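Local coordinates for putative exported protein (PDB 2PFZ) that binds pyroglutamic acid and probably serves as the periplasmic receptor that delivers it to a tripartite ATP-independent transporter, at residues A[20-25]-A[34-39]; A[62-67]-A[209-214]; A[197-202]-A[260-265]. One frame throughout, in Å; residues are numbered along the deposited sequence.

Contact 1 (A[20-25]-A[34-39]); sequences TQFVKD and LKITLH
V23 of the helix and I36 and L38 of the strand meet in a small apolar patch. The branch that does the work is V23 CG1. V23 CG1 lies 3.7 Å from I36 CB and 3.8 Å from L38 CG, so one methyl fits against two successive inward residues of the strand. V23 CG1 is placed there by chi1 of -62°, which sets it anti to the carbonyl carbon. V23 and I36 approach at a slant. At the far end of I36, its CD1 comes within 4.0 Å of F22 CE2. F22 does not start out toward the strand, but its ring end comes near it. T20 closes the other end of the patch: its OG1 stands 3.5 Å from L38 CD1, and the two side chains cross at about a right angle. That hydroxyl is hydrogen-bonded to V16 O, one turn back in the helix.

The segments belong to a beta-alpha-beta unit made of strand 2-6, helix 14-30 and strand 35-39. The helix runs nearly antiparallel to strand 35-39 where they pack, with 163° between their directions and 8.0 Å between their axes.

One water joins the two backbones. The water donates to V23 O at 2.7 Å and to L34 O, which belongs to the loop just before the strand. The same water accepts from I36 N at 2.9 Å.

Further out, T37 and its neighbours K35 and H39 pair by backbone hydrogen bonds with strand 2-6, and I36 and L38 both rest on L5. The F22 ring also meets Y115 edge-to-face and touches L228 of helix 222-256, the same long helix whose R238 forms a salt bridge with D25.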
ATOM      1  N   THR A  20     -13.701   5.264   6.761  1.00 19.99           N
ATOM      2  CA  THR A  20     -14.892   5.424   7.606  1.00 21.06           C
ATOM      3  C   THR A  20     -15.241   6.912   7.767  1.00 21.74           C
ATOM      4  O   THR A  20     -16.404   7.312   7.606  1.00 22.81           O
ATOM      5  CB  THR A  20     -14.726   4.674   8.950  1.00 20.91           C
ATOM      6  OG1 THR A  20     -14.613   3.270   8.687  1.00 21.62           O
ATOM      7  CG2 THR A  20     -15.928   4.889   9.876  1.00 22.49           C
ATOM      8  N   GLN A  21     -14.232   7.734   8.033  1.00 21.60           N
ATOM      9  CA  GLN A  21     -14.433   9.191   8.077  1.00 21.79           C
ATOM     10  C   GLN A  21     -14.786   9.762   6.705  1.00 21.51           C
ATOM     11  O   GLN A  21     -15.610  10.677   6.600  1.00 21.53           O
ATOM     12  CB  GLN A  21     -13.208   9.907   8.652  1.00 21.54           C
ATOM     13  CG  GLN A  21     -13.445  11.393   8.984  1.00 24.05           C
ATOM     14  CD  GLN A  21     -14.699  11.638   9.821  1.00 25.79           C
ATOM     15  OE1 GLN A  21     -15.633  12.318   9.380  1.00 28.31           O
ATOM     16  NE2 GLN A  21     -14.735  11.075  11.023  1.00 26.49           N
ATOM     17  N   PHE A  22     -14.149   9.226   5.662  1.00 21.11           N
ATOM     18  CA  PHE A  22     -14.409   9.614   4.278  1.00 20.49           C
ATOM     19  C   PHE A  22     -15.880   9.422   3.931  1.00 20.95           C
ATOM     20  O   PHE A  22     -16.504  10.337   3.385  1.00 21.66           O
ATOM     21  CB  PHE A  22     -13.522   8.790   3.335  1.00 20.00           C
ATOM     22  CG  PHE A  22     -13.940   8.834   1.885  1.00 19.07           C
ATOM     23  CD1 PHE A  22     -13.813   9.992   1.143  1.00 18.62           C
ATOM     24  CD2 PHE A  22     -14.431   7.683   1.257  1.00 18.72           C
ATOM     25  CE1 PHE A  22     -14.191  10.036  -0.193  1.00 17.84           C
ATOM     26  CE2 PHE A  22     -14.846   7.716  -0.085  1.00 18.05           C
ATOM     27  CZ  PHE A  22     -14.711   8.890  -0.811  1.00 19.08           C
ATOM     28  N   VAL A  23     -16.444   8.255   4.256  1.00 21.22           N
ATOM     29  CA  VAL A  23     -17.830   7.998   3.857  1.00 22.73           C
ATOM     30  C   VAL A  23     -18.772   8.962   4.605  1.00 23.63           C
ATOM     31  O   VAL A  23     -19.754   9.440   4.028  1.00 24.18           O
ATOM     32  CB  VAL A  23     -18.267   6.490   3.953  1.00 22.67           C
ATOM     33  CG1 VAL A  23     -17.468   5.614   3.037  1.00 23.15           C
ATOM     34  CG2 VAL A  23     -18.167   5.970   5.368  1.00 22.30           C
ATOM     35  N   LYS A  24     -18.455   9.248   5.873  1.00 24.87           N
ATOM     36  CA  LYS A  24     -19.141  10.282   6.658  1.00 26.42           C
ATOM     37  C   LYS A  24     -19.026  11.679   6.029  1.00 26.26           C
ATOM     38  O   LYS A  24     -19.994  12.424   6.024  1.00 27.40           O
ATOM     39  CB  LYS A  24     -18.608  10.326   8.100  1.00 26.76           C
ATOM     40  CG  LYS A  24     -18.849   9.058   8.913  1.00 27.28           C
ATOM     41  CD  LYS A  24     -18.353   9.207  10.328  1.00 28.71           C
ATOM     42  CE  LYS A  24     -18.516   7.884  11.090  1.00 31.76           C
ATOM     43  NZ  LYS A  24     -17.937   7.927  12.468  1.00 36.74           N
ATOM     44  N   ASP A  25     -17.849  12.036   5.509  1.00 26.29           N
ATOM     45  CA  ASP A  25     -17.659  13.314   4.818  1.00 26.03           C
ATOM     46  C   ASP A  25     -18.471  13.400   3.522  1.00 26.33           C
ATOM     47  O   ASP A  25     -19.016  14.450   3.202  1.00 25.97           O
ATOM     48  CB  ASP A  25     -16.175  13.578   4.512  1.00 26.13           C
ATOM     49  CG  ASP A  25     -15.342  13.876   5.764  1.00 26.91           C
ATOM     50  OD1 ASP A  25     -15.903  13.975   6.886  1.00 27.11           O
ATOM     51  OD2 ASP A  25     -14.098  13.993   5.623  1.00 26.95           O
ATOM     52  N   LEU A  34     -25.274  11.074  -1.487  1.00 28.48           N
ATOM     53  CA  LEU A  34     -24.406   9.936  -1.783  1.00 26.84           C
ATOM     54  C   LEU A  34     -24.041   9.184  -0.511  1.00 26.78           C
ATOM     55  O   LEU A  34     -23.329   9.713   0.351  1.00 25.71           O
ATOM     56  CB  LEU A  34     -23.158  10.377  -2.548  1.00 26.55           C
ATOM     57  CG  LEU A  34     -22.154   9.293  -2.981  1.00 26.04           C
ATOM     58  CD1 LEU A  34     -22.860   8.155  -3.724  1.00 25.70           C
ATOM     59  CD2 LEU A  34     -21.010   9.890  -3.817  1.00 25.67           C
ATOM     60  N   LYS A  35     -24.526   7.947  -0.414  1.00 26.29           N
ATOM     61  CA  LYS A  35     -24.248   7.115   0.755  1.00 26.21           C
ATOM     62  C   LYS A  35     -23.370   5.958   0.353  1.00 25.16           C
ATOM     63  O   LYS A  35     -23.743   5.172  -0.503  1.00 24.87           O
ATOM     64  CB  LYS A  35     -25.523   6.613   1.422  1.00 26.91           C
ATOM     65  CG  LYS A  35     -26.443   7.764   1.885  1.00 29.33           C
ATOM     66  CD  LYS A  35     -27.011   7.494   3.253  1.00 32.70           C
ATOM     67  CE  LYS A  35     -28.157   8.449   3.582  1.00 35.19           C
ATOM     68  NZ  LYS A  35     -27.686   9.819   3.917  1.00 36.76           N
ATOM     69  N   ILE A  36     -22.199   5.868   0.972  1.00 23.83           N
ATOM     70  CA  ILE A  36     -21.254   4.810   0.621  1.00 23.26           C
ATOM     71  C   ILE A  36     -21.176   3.786   1.746  1.00 22.97           C
ATOM     72  O   ILE A  36     -20.958   4.131   2.914  1.00 23.63           O
ATOM     73  CB  ILE A  36     -19.854   5.355   0.255  1.00 23.27           C
ATOM     74  CG1 ILE A  36     -19.941   6.313  -0.928  1.00 23.13           C
ATOM     75  CG2 ILE A  36     -18.870   4.190  -0.064  1.00 22.46           C
ATOM     76  CD1 ILE A  36     -18.694   7.197  -1.100  1.00 22.82           C
ATOM     77  N   THR A  37     -21.394   2.537   1.378  1.00 22.23           N
ATOM     78  CA  THR A  37     -21.274   1.435   2.285  1.00 22.61           C
ATOM     79  C   THR A  37     -19.915   0.799   2.091  1.00 22.27           C
ATOM     80  O   THR A  37     -19.548   0.416   0.967  1.00 22.25           O
ATOM     81  CB  THR A  37     -22.373   0.397   2.014  1.00 22.99           C
ATOM     82  OG1 THR A  37     -23.642   1.013   2.217  1.00 24.33           O
ATOM     83  CG2 THR A  37     -22.259  -0.774   2.966  1.00 24.64           C
ATOM     84  N   LEU A  38     -19.177   0.704   3.196  1.00 21.79           N
ATOM     85  CA  LEU A  38     -17.861   0.079   3.208  1.00 21.49           C
ATOM     86  C   LEU A  38     -17.982  -1.401   3.480  1.00 21.10           C
ATOM     87  O   LEU A  38     -18.720  -1.816   4.382  1.00 21.45           O
ATOM     88  CB  LEU A  38     -17.010   0.676   4.324  1.00 21.63           C
ATOM     89  CG  LEU A  38     -16.451   2.087   4.185  1.00 23.62           C
ATOM     90  CD1 LEU A  38     -15.689   2.368   5.471  1.00 27.05           C
ATOM     91  CD2 LEU A  38     -15.523   2.184   2.980  1.00 25.27           C
ATOM     92  N   HIS A  39     -17.235  -2.193   2.713  1.00 20.51           N
ATOM     93  CA  HIS A  39     -17.185  -3.630   2.919  1.00 19.59           C
ATOM     94  C   HIS A  39     -15.779  -3.993   3.295  1.00 19.19           C
ATOM     95  O   HIS A  39     -14.910  -4.089   2.432  1.00 19.39           O
ATOM     96  CB  HIS A  39     -17.597  -4.342   1.647  1.00 19.36           C
ATOM     97  CG  HIS A  39     -19.044  -4.161   1.343  1.00 19.83           C
ATOM     98  ND1 HIS A  39     -19.527  -3.095   0.611  1.00 21.53           N
ATOM     99  CD2 HIS A  39     -20.124  -4.868   1.739  1.00 18.88           C
ATOM    100  CE1 HIS A  39     -20.844  -3.176   0.540  1.00 18.25           C
ATOM    101  NE2 HIS A  39     -21.229  -4.243   1.216  1.00 20.37           N
TER
HETATM  102  O   HOH W   1     -21.461   8.397   2.173  1.00 27.13           O

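Contact 2 (A[62-67]-A[209-214])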
ATOM      1  N   GLY A  62     -13.670   1.832  -4.871  1.00 15.77           N
ATOM      2  CA  GLY A  62     -12.981   0.740  -4.207  1.00 15.14           C
ATOM      3  C   GLY A  62     -11.544   1.097  -3.880  1.00 15.48           C
ATOM      4  O   GLY A  62     -10.945   1.914  -4.561  1.00 16.13           O
ATOM      5  N   GLU A  63     -11.005   0.471  -2.838  1.00 15.11           N
ATOM      6  CA  GLU A  63      -9.628   0.722  -2.405  1.00 15.17           C
ATOM      7  C   GLU A  63      -8.702  -0.424  -2.838  1.00 15.06           C
ATOM      8  O   GLU A  63      -8.980  -1.620  -2.563  1.00 15.53           O
ATOM      9  CB  GLU A  63      -9.569   0.879  -0.886  1.00 15.18           C
ATOM     10  CG  GLU A  63      -8.188   1.357  -0.448  1.00 15.14           C
ATOM     11  CD  GLU A  63      -7.814   0.960   0.942  1.00 14.80           C
ATOM     12  OE1 GLU A  63      -8.099  -0.199   1.370  1.00 15.00           O
ATOM     13  OE2 GLU A  63      -7.180   1.818   1.589  1.00 14.81           O
ATOM     14  N   ILE A  64      -7.618  -0.070  -3.525  1.00 14.89           N
ATOM     15  CA  ILE A  64      -6.621  -1.050  -3.939  1.00 14.34           C
ATOM     16  C   ILE A  64      -5.244  -0.693  -3.352  1.00 13.98           C
ATOM     17  O   ILE A  64      -5.047   0.423  -2.874  1.00 13.88           O
ATOM     18  CB  ILE A  64      -6.462  -1.150  -5.488  1.00 14.55           C
ATOM     19  CG1 ILE A  64      -6.056   0.202  -6.099  1.00 13.48           C
ATOM     20  CG2 ILE A  64      -7.722  -1.760  -6.180  1.00 13.63           C
ATOM     21  CD1 ILE A  64      -5.242   0.059  -7.370  1.00 10.99           C
ATOM     22  N   LEU A  65      -4.327  -1.659  -3.383  1.00 13.21           N
ATOM     23  CA  LEU A  65      -2.912  -1.446  -3.104  1.00 13.04           C
ATOM     24  C   LEU A  65      -2.275  -1.376  -4.473  1.00 13.02           C
ATOM     25  O   LEU A  65      -2.346  -2.357  -5.234  1.00 12.38           O
ATOM     26  CB  LEU A  65      -2.327  -2.657  -2.377  1.00 12.81           C
ATOM     27  CG  LEU A  65      -0.817  -2.629  -2.136  1.00 13.86           C
ATOM     28  CD1 LEU A  65      -0.509  -1.625  -1.066  1.00 15.19           C
ATOM     29  CD2 LEU A  65      -0.332  -4.055  -1.784  1.00 14.41           C
ATOM     30  N   LEU A  66      -1.665  -0.243  -4.805  1.00 13.28           N
ATOM     31  CA  LEU A  66      -1.187  -0.046  -6.189  1.00 13.43           C
ATOM     32  C   LEU A  66      -0.278  -1.178  -6.638  1.00 14.21           C
ATOM     33  O   LEU A  66      -0.417  -1.693  -7.748  1.00 15.65           O
ATOM     34  CB  LEU A  66      -0.452   1.290  -6.336  1.00 13.73           C
ATOM     35  CG  LEU A  66      -1.283   2.554  -6.111  1.00 12.83           C
ATOM     36  CD1 LEU A  66      -0.421   3.800  -6.030  1.00 14.19           C
ATOM     37  CD2 LEU A  66      -2.325   2.671  -7.208  1.00 16.03           C
ATOM     38  N   THR A  67       0.678  -1.545  -5.787  1.00 14.65           N
ATOM     39  CA  THR A  67       1.671  -2.559  -6.146  1.00 15.19           C
ATOM     40  C   THR A  67       1.107  -3.967  -6.415  1.00 15.45           C
ATOM     41  O   THR A  67       1.803  -4.792  -6.982  1.00 15.34           O
ATOM     42  CB  THR A  67       2.874  -2.620  -5.143  1.00 15.46           C
ATOM     43  OG1 THR A  67       2.405  -2.649  -3.786  1.00 15.94           O
ATOM     44  CG2 THR A  67       3.807  -1.430  -5.351  1.00 16.28           C
ATOM     45  N   ALA A 209      -4.951   3.221  -3.073  1.00 14.16           N
ATOM     46  CA  ALA A 209      -5.612   4.224  -3.875  1.00 13.36           C
ATOM     47  C   ALA A 209      -7.086   3.906  -3.859  1.00 13.28           C
ATOM     48  O   ALA A 209      -7.495   2.739  -3.970  1.00 11.98           O
ATOM     49  CB  ALA A 209      -5.109   4.196  -5.326  1.00 13.54           C
ATOM     50  N   VAL A 210      -7.887   4.956  -3.748  1.00 13.39           N
ATOM     51  CA  VAL A 210      -9.328   4.791  -3.875  1.00 13.77           C
ATOM     52  C   VAL A 210      -9.690   5.193  -5.306  1.00 14.24           C
ATOM     53  O   VAL A 210      -9.434   6.327  -5.723  1.00 14.19           O
ATOM     54  CB  VAL A 210     -10.073   5.623  -2.834  1.00 14.21           C
ATOM     55  CG1 VAL A 210     -11.590   5.607  -3.113  1.00 13.69           C
ATOM     56  CG2 VAL A 210      -9.763   5.074  -1.431  1.00 14.64           C
ATOM     57  N   LEU A 211     -10.241   4.229  -6.042  1.00 14.91           N
ATOM     58  CA  LEU A 211     -10.583   4.372  -7.452  1.00 15.57           C
ATOM     59  C   LEU A 211     -12.079   4.494  -7.561  1.00 16.20           C
ATOM     60  O   LEU A 211     -12.808   3.941  -6.745  1.00 16.31           O
ATOM     61  CB  LEU A 211     -10.159   3.141  -8.241  1.00 14.95           C
ATOM     62  CG  LEU A 211      -8.759   2.561  -8.035  1.00 15.51           C
ATOM     63  CD1 LEU A 211      -8.550   1.415  -9.051  1.00 14.38           C
ATOM     64  CD2 LEU A 211      -7.682   3.630  -8.188  1.00 18.85           C
ATOM     65  N   VAL A 212     -12.514   5.219  -8.585  1.00 17.13           N
ATOM     66  CA  VAL A 212     -13.929   5.459  -8.844  1.00 17.79           C
ATOM     67  C   VAL A 212     -14.211   5.102 -10.301  1.00 18.04           C
ATOM     68  O   VAL A 212     -13.436   5.454 -11.217  1.00 18.37           O
ATOM     69  CB  VAL A 212     -14.301   6.958  -8.576  1.00 17.49           C
ATOM     70  CG1 VAL A 212     -15.740   7.250  -9.002  1.00 17.06           C
ATOM     71  CG2 VAL A 212     -14.147   7.309  -7.114  1.00 20.20           C
ATOM     72  N   ASN A 213     -15.313   4.390 -10.527  1.00 18.83           N
ATOM     73  CA  ASN A 213     -15.783   4.144 -11.889  1.00 19.32           C
ATOM     74  C   ASN A 213     -16.327   5.437 -12.548  1.00 19.58           C
ATOM     75  O   ASN A 213     -17.232   6.086 -11.995  1.00 19.66           O
ATOM     76  CB  ASN A 213     -16.852   3.041 -11.898  1.00 19.02           C
ATOM     77  CG  ASN A 213     -17.345   2.728 -13.296  1.00 19.72           C
ATOM     78  OD1 ASN A 213     -18.261   3.388 -13.811  1.00 19.14           O
ATOM     79  ND2 ASN A 213     -16.744   1.720 -13.922  1.00 18.73           N
ATOM     80  N   LYS A 214     -15.770   5.812 -13.703  1.00 20.26           N
ATOM     81  CA  LYS A 214     -16.144   7.084 -14.373  1.00 22.28           C
ATOM     82  C   LYS A 214     -17.645   7.151 -14.680  1.00 22.23           C
ATOM     83  O   LYS A 214     -18.296   8.185 -14.464  1.00 22.42           O
ATOM     84  CB  LYS A 214     -15.389   7.262 -15.707  1.00 23.15           C
ATOM     85  CG  LYS A 214     -13.888   7.281 -15.618  1.00 28.29           C
ATOM     86  CD  LYS A 214     -13.331   8.710 -15.539  1.00 32.74           C
ATOM     87  CE  LYS A 214     -11.868   8.819 -15.972  1.00 30.92           C
ATOM     88  NZ  LYS A 214     -11.521  10.320 -16.096  1.00 35.84           N
TER
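G62 and L211 form a hydrogen-bonded pair in the antiparallel three-stranded sheet of 61-65, 207-213 and 111-118. Strand 207-213 is the middle strand and 61-65 is an outer one. I64 and A209 make the second hydrogen-bonded pair, with E63 and V210 as the non-hydrogen-bonded pair between them. L211 N to G62 O is 2.8 Å and nearly straight, with an N-H...O angle of 170°. The return bond, G62 N to L211 O, is longer at 3.0 Å and more bent, with an N-H...O angle of 146°. I64 N to A209 O and A209 N to I64 O are both 2.8 Å.

The tighter side-chain packing is on the face of I64, A209 and L211. L66 CD2, from the 3-10 segment that follows the strand, sits 3.7 Å from A209 CB. The face of E63 and V210 is looser across the pair: E63 CG and V210 CG2 are 4.2 Å apart. This side is still buried, since L19 of helix 14-30 touches both residues. The E63 chain is extended beyond CG and crosses V210 at a slant. Its OE1 is hydrogen-bonded to T7 OG1, and OE2 takes a weak bond from N208 ND2.

I64 CG1 lies between the backbone N and the carbonyl carbon, with chi1 at 59°. From there it carries I64 CD1 to 4.0 Å from L211 CD1.

Contact 3 (A[197-202]-A[260-265])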
ATOM      1  N   LYS A 197      11.123  -9.857  15.840  1.00 26.03           N
ATOM      2  CA  LYS A 197      11.962  -8.718  15.459  1.00 25.57           C
ATOM      3  C   LYS A 197      11.269  -7.950  14.344  1.00 23.82           C
ATOM      4  O   LYS A 197      10.552  -8.545  13.537  1.00 23.57           O
ATOM      5  CB  LYS A 197      13.362  -9.159  14.968  1.00 25.40           C
ATOM      6  CG  LYS A 197      14.219  -9.945  15.989  1.00 27.20           C
ATOM      7  CD  LYS A 197      15.472 -10.513  15.328  1.00 26.78           C
ATOM      8  CE  LYS A 197      16.180 -11.603  16.178  1.00 28.97           C
ATOM      9  NZ  LYS A 197      16.055 -11.371  17.644  1.00 31.66           N
ATOM     10  N   PHE A 198      11.476  -6.634  14.314  1.00 22.69           N
ATOM     11  CA  PHE A 198      11.125  -5.802  13.161  1.00 20.65           C
ATOM     12  C   PHE A 198      12.322  -4.892  12.901  1.00 20.31           C
ATOM     13  O   PHE A 198      12.649  -4.038  13.737  1.00 20.41           O
ATOM     14  CB  PHE A 198       9.876  -4.968  13.472  1.00 21.95           C
ATOM     15  CG  PHE A 198       9.472  -4.013  12.385  1.00 21.54           C
ATOM     16  CD1 PHE A 198       8.799  -4.463  11.257  1.00 23.18           C
ATOM     17  CD2 PHE A 198       9.694  -2.640  12.528  1.00 20.72           C
ATOM     18  CE1 PHE A 198       8.403  -3.571  10.234  1.00 21.60           C
ATOM     19  CE2 PHE A 198       9.310  -1.744  11.530  1.00 20.94           C
ATOM     20  CZ  PHE A 198       8.644  -2.200  10.393  1.00 21.49           C
ATOM     21  N   TYR A 199      12.988  -5.116  11.778  1.00 18.70           N
ATOM     22  CA  TYR A 199      14.051  -4.255  11.284  1.00 18.78           C
ATOM     23  C   TYR A 199      13.385  -3.098  10.551  1.00 18.40           C
ATOM     24  O   TYR A 199      12.740  -3.294   9.515  1.00 17.34           O
ATOM     25  CB  TYR A 199      14.946  -5.041  10.331  1.00 19.60           C
ATOM     26  CG  TYR A 199      15.716  -6.112  11.064  1.00 20.63           C
ATOM     27  CD1 TYR A 199      16.959  -5.831  11.614  1.00 21.37           C
ATOM     28  CD2 TYR A 199      15.187  -7.393  11.237  1.00 20.72           C
ATOM     29  CE1 TYR A 199      17.658  -6.815  12.322  1.00 23.26           C
ATOM     30  CE2 TYR A 199      15.886  -8.379  11.925  1.00 21.82           C
ATOM     31  CZ  TYR A 199      17.115  -8.068  12.469  1.00 20.86           C
ATOM     32  OH  TYR A 199      17.814  -9.024  13.156  1.00 23.78           O
ATOM     33  N   ASP A 200      13.549  -1.906  11.118  1.00 17.58           N
ATOM     34  CA  ASP A 200      12.914  -0.676  10.635  1.00 17.72           C
ATOM     35  C   ASP A 200      13.671  -0.138   9.417  1.00 17.18           C
ATOM     36  O   ASP A 200      14.235   0.972   9.448  1.00 18.81           O
ATOM     37  CB  ASP A 200      12.925   0.329  11.791  1.00 17.49           C
ATOM     38  CG  ASP A 200      11.986   1.525  11.587  1.00 18.03           C
ATOM     39  OD1 ASP A 200      11.052   1.465  10.748  1.00 17.89           O
ATOM     40  OD2 ASP A 200      12.162   2.512  12.331  1.00 17.74           O
ATOM     41  N   THR A 201      13.657  -0.903   8.328  1.00 16.68           N
ATOM     42  CA  THR A 201      14.403  -0.527   7.123  1.00 15.77           C
ATOM     43  C   THR A 201      13.829   0.676   6.374  1.00 15.84           C
ATOM     44  O   THR A 201      14.536   1.284   5.545  1.00 16.44           O
ATOM     45  CB  THR A 201      14.554  -1.709   6.146  1.00 15.44           C
ATOM     46  OG1 THR A 201      13.264  -2.268   5.832  1.00 16.10           O
ATOM     47  CG2 THR A 201      15.427  -2.795   6.796  1.00 16.52           C
ATOM     48  N   GLU A 202      12.548   0.985   6.620  1.00 15.54           N
ATOM     49  CA  GLU A 202      11.884   2.093   5.921  1.00 15.13           C
ATOM     50  C   GLU A 202      12.209   2.015   4.429  1.00 15.10           C
ATOM     51  O   GLU A 202      12.479   3.037   3.766  1.00 15.58           O
ATOM     52  CB  GLU A 202      12.284   3.477   6.511  1.00 14.84           C
ATOM     53  CG  GLU A 202      12.136   3.571   8.033  1.00 16.21           C
ATOM     54  CD  GLU A 202      12.285   4.992   8.560  1.00 17.27           C
ATOM     55  OE1 GLU A 202      13.296   5.659   8.232  1.00 16.65           O
ATOM     56  OE2 GLU A 202      11.372   5.433   9.298  1.00 22.16           O
ATOM     57  N   ALA A 260      11.374  -6.816  19.146  1.00 26.32           N
ATOM     58  CA  ALA A 260      12.549  -5.959  19.094  1.00 25.37           C
ATOM     59  C   ALA A 260      12.368  -5.063  17.881  1.00 25.04           C
ATOM     60  O   ALA A 260      12.237  -5.561  16.769  1.00 24.89           O
ATOM     61  CB  ALA A 260      13.813  -6.783  18.945  1.00 24.36           C
ATOM     62  N   ILE A 261      12.337  -3.753  18.102  1.00 24.34           N
ATOM     63  CA  ILE A 261      12.385  -2.796  16.999  1.00 23.77           C
ATOM     64  C   ILE A 261      13.839  -2.377  16.735  1.00 23.63           C
ATOM     65  O   ILE A 261      14.468  -1.743  17.591  1.00 24.50           O
ATOM     66  CB  ILE A 261      11.504  -1.558  17.287  1.00 23.23           C
ATOM     67  CG1 ILE A 261      10.142  -1.973  17.900  1.00 23.57           C
ATOM     68  CG2 ILE A 261      11.327  -0.711  15.999  1.00 23.62           C
ATOM     69  CD1 ILE A 261       9.276  -2.929  17.038  1.00 23.05           C
ATOM     70  N   ILE A 262      14.363  -2.718  15.560  1.00 22.79           N
ATOM     71  CA  ILE A 262      15.788  -2.622  15.304  1.00 22.83           C
ATOM     72  C   ILE A 262      16.099  -1.726  14.092  1.00 22.02           C
ATOM     73  O   ILE A 262      15.633  -2.003  12.993  1.00 21.35           O
ATOM     74  CB  ILE A 262      16.432  -4.044  15.055  1.00 22.81           C
ATOM     75  CG1 ILE A 262      16.021  -5.042  16.150  1.00 24.04           C
ATOM     76  CG2 ILE A 262      17.960  -3.922  14.950  1.00 23.88           C
ATOM     77  CD1 ILE A 262      16.103  -6.508  15.748  1.00 23.37           C
ATOM     78  N   ALA A 263      16.867  -0.651  14.294  1.00 21.46           N
ATOM     79  CA  ALA A 263      17.387   0.102  13.148  1.00 20.88           C
ATOM     80  C   ALA A 263      18.336  -0.782  12.350  1.00 20.54           C
ATOM     81  O   ALA A 263      19.166  -1.503  12.934  1.00 20.56           O
ATOM     82  CB  ALA A 263      18.078   1.387  13.577  1.00 20.64           C
ATOM     83  N   PRO A 264      18.249  -0.713  11.011  1.00 20.31           N
ATOM     84  CA  PRO A 264      19.074  -1.548  10.147  1.00 20.33           C
ATOM     85  C   PRO A 264      20.541  -1.090  10.148  1.00 20.87           C
ATOM     86  O   PRO A 264      20.807   0.111  10.231  1.00 21.17           O
ATOM     87  CB  PRO A 264      18.444  -1.327   8.772  1.00 19.63           C
ATOM     88  CG  PRO A 264      17.944   0.070   8.833  1.00 19.50           C
ATOM     89  CD  PRO A 264      17.378   0.195  10.226  1.00 19.43           C
ATOM     90  N   THR A 265      21.480  -2.043  10.089  1.00 21.19           N
ATOM     91  CA  THR A 265      22.895  -1.710   9.889  1.00 21.33           C
ATOM     92  C   THR A 265      23.066  -1.018   8.537  1.00 21.63           C
ATOM     93  O   THR A 265      22.248  -1.203   7.638  1.00 21.33           O
ATOM     94  CB  THR A 265      23.809  -2.945   9.845  1.00 20.96           C
ATOM     95  OG1 THR A 265      23.521  -3.726   8.668  1.00 21.01           O
ATOM     96  CG2 THR A 265      23.692  -3.796  11.119  1.00 22.47           C
TER
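I262 lays its CD1 over one face of the Y199 ring, a CH-pi contact 4.0 Å from the centroid and 24° off the normal. I262 CD1 is offset toward the rim and lies 3.8 Å from Y199 CZ. The two side chains run side by side and point the same way. I262 CD1 also reaches back to K197 CB, at 3.9 Å, so it touches two residues of the neighbouring strand. The hydroxyl at the end of the ring is fixed by the backbone of R128 and I130.

On the sheet face of F198 and I261, I261 CD1 meets F198 CB at 4.2 Å, while I261 also packs on helix 222-256. Three backbone bonds of 2.8 Å hold the strands together: F198 N to A260 O, I262 N to F198 O, and D200 N to I262 O.

Past the strands, P264 CD comes 3.3 Å from D200 O, and P264 CB lies against T201 CG2. D200 centres an inverse gamma turn here, and its carboxylate forms a salt bridge with K251.

The arrangement is a parallel pair at the edge of the six-stranded mixed sheet, where 260-262 is the outermost strand, in the periplasmic binding-protein fold.

Contacts 1 and 2 lie on the same side of the chain's centre, their centres about 15 Å apart. Contact 3 is on the opposite side, about 36 Å from contact 1 and about 30 Å from contact 2, centre to centre. Contact 1 closes before contact 2 opens. Contacts 2 and 3 alternate along the chain, and strand 197-199 is followed directly by strand 207-213. The chain therefore passes from the six-stranded sheet to the three-stranded one. Helix 222-256 touches residues of both contact 1 and contact 3. Pyroglutamic acid lies about 9 Å from the E63 side chain and about 8 Å from that of F198, consistent with a ligand held between two lobes.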